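5-carboxymethyl-2-hydroxymuconate semialdehyde dehydrogenase (Thermus thermophilus, PDB 2D4E) probably oxidises 5-carboxymethyl-2-hydroxymuconate semialdehyde to the corresponding acid with NAD as cofactor, as a member of the aldehyde dehydrogenase family. Local coordinates at residues Arg94-Ile99 with Asn131-Ala136; Val125-Glu130 with Pro175-Thr180. All blocks are in the same frame, centred on the assembly; numbering follows the deposited sequence.

Contact 1. Residues Arg94-Ile99 with Asn131-Ala136; sequences RIAELI and NFAFYA
Ile95 sets its CG2 methyl over the centre of the Phe132 ring. The methyl carbon stands 3.5 Å from the ring centroid and only 2° off the ring normal, a CH-pi contact over the face. CG2 is anti to the backbone N of Ile95 (chi1 -70° for CG1), which turns this methyl toward the ring, while CD1 at the end of the other branch comes 4.0 Å from Phe132 CE2. One residue on, Ala96 is the point where the backbones come nearest, its CA 5.5 Å from the CA of Phe132. Its CB packs on Phe132 CB at 3.9 Å and also meets the methyl of Ala133. A turn later Ile99 brings CD1 to Phe132 CD1, at 3.6 Å, from an oblique direction; the two side chains cross at about a right angle. The two helical segments, from helices 85-101 and 118-136, run nearly antiparallel, at 163°, with axes 8.3 Å apart. This is plain antiparallel helix packing in a buried part of the chain. Phe132 also touches Leu92 and Thr180 of helix 175-188. The side chains that meet are all apolar, so shape and burial rather than polar bonds hold the segments together.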
loop_
_atom_site.group_PDB
_atom_site.type_symbol
_atom_site.label_atom_id
_atom_site.label_comp_id
_atom_site.label_asym_id
_atom_site.label_seq_id
_atom_site.Cartn_x
_atom_site.Cartn_y
_atom_site.Cartn_z
ATOM N N ARG C 94 27.822 7.758 -0.707
ATOM C CA ARG C 94 29.165 8.319 -0.607
ATOM C C ARG C 94 29.288 9.084 0.710
ATOM O O ARG C 94 30.313 9.021 1.393
ATOM C CB ARG C 94 29.428 9.260 -1.785
ATOM C CG ARG C 94 30.790 9.941 -1.761
ATOM C CD ARG C 94 31.930 8.934 -1.668
ATOM N NE ARG C 94 33.227 9.599 -1.785
ATOM C CZ ARG C 94 34.374 9.095 -1.339
ATOM N NH1 ARG C 94 34.399 7.910 -0.736
ATOM N NH2 ARG C 94 35.499 9.786 -1.493
ATOM N N ILE C 95 28.230 9.813 1.051
ATOM C CA ILE C 95 28.185 10.580 2.283
ATOM C C ILE C 95 28.274 9.623 3.473
ATOM O O ILE C 95 29.016 9.872 4.416
ATOM C CB ILE C 95 26.875 11.412 2.368
ATOM C CG1 ILE C 95 26.924 12.549 1.343
ATOM C CG2 ILE C 95 26.691 11.980 3.770
ATOM C CD1 ILE C 95 25.634 13.340 1.238
ATOM N N ALA C 96 27.523 8.524 3.414
ATOM C CA ALA C 96 27.529 7.530 4.483
ATOM C C ALA C 96 28.932 6.947 4.612
ATOM O O ALA C 96 29.431 6.720 5.719
ATOM C CB ALA C 96 26.535 6.424 4.176
ATOM N N GLU C 97 29.562 6.706 3.467
ATOM C CA GLU C 97 30.910 6.157 3.442
ATOM C C GLU C 97 31.898 7.124 4.094
ATOM O O GLU C 97 32.735 6.717 4.901
ATOM C CB GLU C 97 31.322 5.868 1.994
ATOM C CG GLU C 97 32.732 5.333 1.827
ATOM C CD GLU C 97 33.032 4.905 0.395
ATOM O OE1 GLU C 97 32.876 5.730 -0.535
ATOM O OE2 GLU C 97 33.434 3.736 0.204
ATOM N N LEU C 98 31.791 8.405 3.752
ATOM C CA LEU C 98 32.684 9.421 4.303
ATOM C C LEU C 98 32.447 9.712 5.783
ATOM O O LEU C 98 33.383 10.065 6.503
ATOM C CB LEU C 98 32.592 10.706 3.479
ATOM C CG LEU C 98 33.184 10.558 2.069
ATOM C CD1 LEU C 98 33.010 11.849 1.285
ATOM C CD2 LEU C 98 34.666 10.185 2.175
ATOM N N ILE C 99 31.203 9.581 6.238
ATOM C CA ILE C 99 30.900 9.789 7.650
ATOM C C ILE C 99 31.643 8.687 8.420
ATOM O O ILE C 99 32.250 8.933 9.468
ATOM C CB ILE C 99 29.374 9.683 7.923
ATOM C CG1 ILE C 99 28.670 10.949 7.424
ATOM C CG2 ILE C 99 29.109 9.485 9.415
ATOM C CD1 ILE C 99 27.152 10.906 7.547
ATOM N N ASN C 131 21.565 6.686 8.581
ATOM C CA ASN C 131 20.484 7.540 8.108
ATOM C C ASN C 131 20.621 7.735 6.595
ATOM O O ASN C 131 19.636 7.655 5.862
ATOM C CB ASN C 131 20.504 8.905 8.815
ATOM C CG ASN C 131 19.945 8.842 10.232
ATOM O OD1 ASN C 131 19.197 7.924 10.579
ATOM N ND2 ASN C 131 20.289 9.834 11.050
ATOM N N PHE C 132 21.842 7.977 6.131
ATOM C CA PHE C 132 22.077 8.168 4.701
ATOM C C PHE C 132 21.999 6.858 3.918
ATOM O O PHE C 132 21.428 6.812 2.830
ATOM C CB PHE C 132 23.434 8.839 4.458
ATOM C CG PHE C 132 23.444 10.306 4.777
ATOM C CD1 PHE C 132 23.849 10.760 6.028
ATOM C CD2 PHE C 132 23.002 11.233 3.835
ATOM C CE1 PHE C 132 23.811 12.120 6.341
ATOM C CE2 PHE C 132 22.959 12.592 4.135
ATOM C CZ PHE C 132 23.364 13.036 5.394
ATOM N N ALA C 133 22.569 5.794 4.471
ATOM C CA ALA C 133 22.538 4.503 3.800
ATOM C C ALA C 133 21.094 4.031 3.657
ATOM O O ALA C 133 20.719 3.417 2.650
ATOM C CB ALA C 133 23.349 3.479 4.591
ATOM N N PHE C 134 20.292 4.331 4.677
ATOM C CA PHE C 134 18.884 3.954 4.713
ATOM C C PHE C 134 18.065 4.662 3.633
ATOM O O PHE C 134 17.464 4.017 2.775
ATOM C CB PHE C 134 18.307 4.277 6.092
ATOM C CG PHE C 134 16.842 3.973 6.233
ATOM C CD1 PHE C 134 16.381 2.659 6.201
ATOM C CD2 PHE C 134 15.922 5.002 6.415
ATOM C CE1 PHE C 134 15.025 2.370 6.351
ATOM C CE2 PHE C 134 14.561 4.725 6.565
ATOM C CZ PHE C 134 14.113 3.403 6.534
ATOM N N TYR C 135 18.040 5.989 3.670
ATOM C CA TYR C 135 17.264 6.736 2.691
ATOM C C TYR C 135 17.799 6.654 1.268
ATOM O O TYR C 135 17.082 6.951 0.315
ATOM C CB TYR C 135 17.122 8.193 3.129
ATOM C CG TYR C 135 16.102 8.353 4.229
ATOM C CD1 TYR C 135 16.493 8.575 5.552
ATOM C CD2 TYR C 135 14.739 8.248 3.950
ATOM C CE1 TYR C 135 15.545 8.694 6.573
ATOM C CE2 TYR C 135 13.783 8.361 4.959
ATOM C CZ TYR C 135 14.192 8.587 6.266
ATOM O OH TYR C 135 13.246 8.735 7.252
ATOM N N ALA C 136 19.052 6.236 1.126
ATOM C CA ALA C 136 19.644 6.098 -0.195
ATOM C C ALA C 136 18.802 5.110 -0.998
ATOM O O ALA C 136 18.652 5.246 -2.215
ATOM C CB ALA C 136 21.086 5.592 -0.080
#

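Contact 2. Residues Val125-Glu130 with Pro175-Thr180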
loop_
_atom_site.group_PDB
_atom_site.type_symbol
_atom_site.label_atom_id
_atom_site.label_comp_id
_atom_site.label_asym_id
_atom_site.label_seq_id
_atom_site.Cartn_x
_atom_site.Cartn_y
_atom_site.Cartn_z
ATOM N N VAL C 125 27.291 8.238 15.615
ATOM C CA VAL C 125 27.885 8.529 14.315
ATOM C C VAL C 125 27.494 7.395 13.378
ATOM O O VAL C 125 27.199 7.617 12.208
ATOM C CB VAL C 125 29.422 8.615 14.383
ATOM C CG1 VAL C 125 29.999 8.708 12.975
ATOM C CG2 VAL C 125 29.837 9.832 15.195
ATOM N N ALA C 126 27.493 6.174 13.896
ATOM C CA ALA C 126 27.106 5.028 13.088
ATOM C C ALA C 126 25.639 5.179 12.653
ATOM O O ALA C 126 25.288 4.873 11.513
ATOM C CB ALA C 126 27.306 3.734 13.880
ATOM N N ARG C 127 24.785 5.653 13.557
ATOM C CA ARG C 127 23.372 5.851 13.226
ATOM C C ARG C 127 23.234 6.943 12.169
ATOM O O ARG C 127 22.369 6.871 11.302
ATOM C CB ARG C 127 22.565 6.241 14.471
ATOM C CG ARG C 127 22.157 5.067 15.353
ATOM C CD ARG C 127 21.026 4.232 14.721
ATOM N NE ARG C 127 19.762 4.970 14.589
ATOM C CZ ARG C 127 19.387 5.660 13.511
ATOM N NH1 ARG C 127 20.168 5.716 12.437
ATOM N NH2 ARG C 127 18.234 6.317 13.514
ATOM N N ALA C 128 24.083 7.961 12.258
ATOM C CA ALA C 128 24.060 9.061 11.302
ATOM C C ALA C 128 24.405 8.527 9.916
ATOM O O ALA C 128 23.764 8.877 8.924
ATOM C CB ALA C 128 25.058 10.129 11.710
ATOM N N ALA C 129 25.428 7.682 9.850
ATOM C CA ALA C 129 25.825 7.095 8.579
ATOM C C ALA C 129 24.652 6.251 8.073
ATOM O O ALA C 129 24.302 6.298 6.888
ATOM C CB ALA C 129 27.067 6.231 8.766
ATOM N N GLU C 130 24.043 5.491 8.980
ATOM C CA GLU C 130 22.899 4.646 8.635
ATOM C C GLU C 130 21.725 5.460 8.092
ATOM O O GLU C 130 20.966 4.974 7.250
ATOM C CB GLU C 130 22.434 3.840 9.853
ATOM C CG GLU C 130 21.151 3.041 9.615
ATOM C CD GLU C 130 20.775 2.144 10.793
ATOM O OE1 GLU C 130 20.762 2.634 11.947
ATOM O OE2 GLU C 130 20.483 0.949 10.562
ATOM N N PRO C 175 23.535 16.739 17.733
ATOM C CA PRO C 175 23.790 17.435 16.466
ATOM C C PRO C 175 23.857 16.593 15.198
ATOM O O PRO C 175 23.093 16.816 14.262
ATOM C CB PRO C 175 25.104 18.166 16.736
ATOM C CG PRO C 175 25.003 18.482 18.182
ATOM C CD PRO C 175 24.488 17.187 18.763
ATOM N N LEU C 176 24.773 15.632 15.158
ATOM C CA LEU C 176 24.922 14.800 13.967
ATOM C C LEU C 176 23.720 13.908 13.674
ATOM O O LEU C 176 23.190 13.916 12.564
ATOM C CB LEU C 176 26.176 13.929 14.073
ATOM C CG LEU C 176 26.516 13.182 12.782
ATOM C CD1 LEU C 176 26.921 14.185 11.704
ATOM C CD2 LEU C 176 27.639 12.194 13.035
ATOM N N MET C 177 23.295 13.134 14.668
ATOM C CA MET C 177 22.168 12.219 14.491
ATOM C C MET C 177 20.858 12.910 14.128
ATOM O O MET C 177 20.162 12.489 13.208
ATOM C CB MET C 177 21.970 11.379 15.759
ATOM C CG MET C 177 20.724 10.507 15.777
ATOM S SD MET C 177 20.662 9.312 14.441
ATOM C CE MET C 177 18.962 9.514 13.896
ATOM N N LEU C 178 20.527 13.974 14.845
ATOM C CA LEU C 178 19.282 14.678 14.592
ATOM C C LEU C 178 19.254 15.534 13.328
ATOM O O LEU C 178 18.185 15.783 12.781
ATOM C CB LEU C 178 18.915 15.516 15.815
ATOM C CG LEU C 178 18.778 14.664 17.084
ATOM C CD1 LEU C 178 18.386 15.550 18.241
ATOM C CD2 LEU C 178 17.746 13.566 16.873
ATOM N N SER C 179 20.410 15.985 12.853
ATOM C CA SER C 179 20.419 16.794 11.640
ATOM C C SER C 179 20.393 15.879 10.420
ATOM O O SER C 179 19.661 16.137 9.469
ATOM C CB SER C 179 21.645 17.719 11.589
ATOM O OG SER C 179 22.854 16.987 11.464
ATOM N N THR C 180 21.176 14.803 10.457
ATOM C CA THR C 180 21.212 13.858 9.340
ATOM C C THR C 180 19.880 13.130 9.200
ATOM O O THR C 180 19.544 12.649 8.117
ATOM C CB THR C 180 22.343 12.812 9.496
ATOM O OG1 THR C 180 22.149 12.056 10.699
ATOM C CG2 THR C 180 23.699 13.507 9.534
#
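Arg127 turns one face of its guanidinium to Met177, whose SD lies 3.9 Å above the plane, over its centre. The methyl CE of Met177 reaches the NH2 end of the group. Met177 was modelled in two conformers, and both the SD and the CE contacts describe one of them. NH1 forms a salt bridge with Glu130 OE1 at 3.2 Å and a hydrogen bond to OD1 of Asn131 in the next turn. The Arg127 chain bends at chi2 and chi3 (-73° and -65°), bringing the guanidinium along its own helix toward the next turn, to these two acceptors. A leucine in place of Arg127 would probably leave Glu130 without its charge mate and Asn131 OD1 without this donor.

Deeper in, Ala128 is the small residue against which Leu176 and Thr180 close. Its CB sits 3.5 Å from Leu176 CG. Leu176 CD2 continues to Val125 CG2, 3.9 Å away. Thr180 OG1 packs 3.6 Å from Ala128 CA and bonds back to Leu176 O at 2.8 Å. That carbonyl also takes the Thr180 backbone N, from the opposite face of its plane. Thr180 OG1 is also hydrogen-bonded to Asn131 ND2, so the buried hydroxyl is satisfied.

The two helical segments run nearly parallel, at 16°, with axes 8.4 Å apart. Helix 175-188 follows strand 166-169 of the parallel sheet, and its Leu178 touches the bound NAD, consistent with the Rossmann-like NAD-binding domain of aldehyde dehydrogenases. Helix 103-114 covers Val125 and gives Glu110 OE2 to the backbone N of Leu176, while helix 203-214 packs on Leu176 and Thr180.

Contacts 1 and 2 have centres 9 Å apart and share helix 118-136. Its 125-130 part meets helix 175-188, and its 131-136 part meets helix 85-101. Along the chain the segments alternate: 94-99, 125-130, 131-136, then 175-180. The contacts also touch directly, since Phe132 CE1 lies 3.5 Å from Thr180 CG2 and Ala96 CB lies 3.5 Å from Ala129 O. Helix 118-136 thus lies against both neighbours, with segments antiparallel to helix 85-101 and nearly parallel to helix 175-188. In this way it joins the helices that precede the five-stranded parallel sheet to the helix that carries Leu178, a residue in contact with NAD.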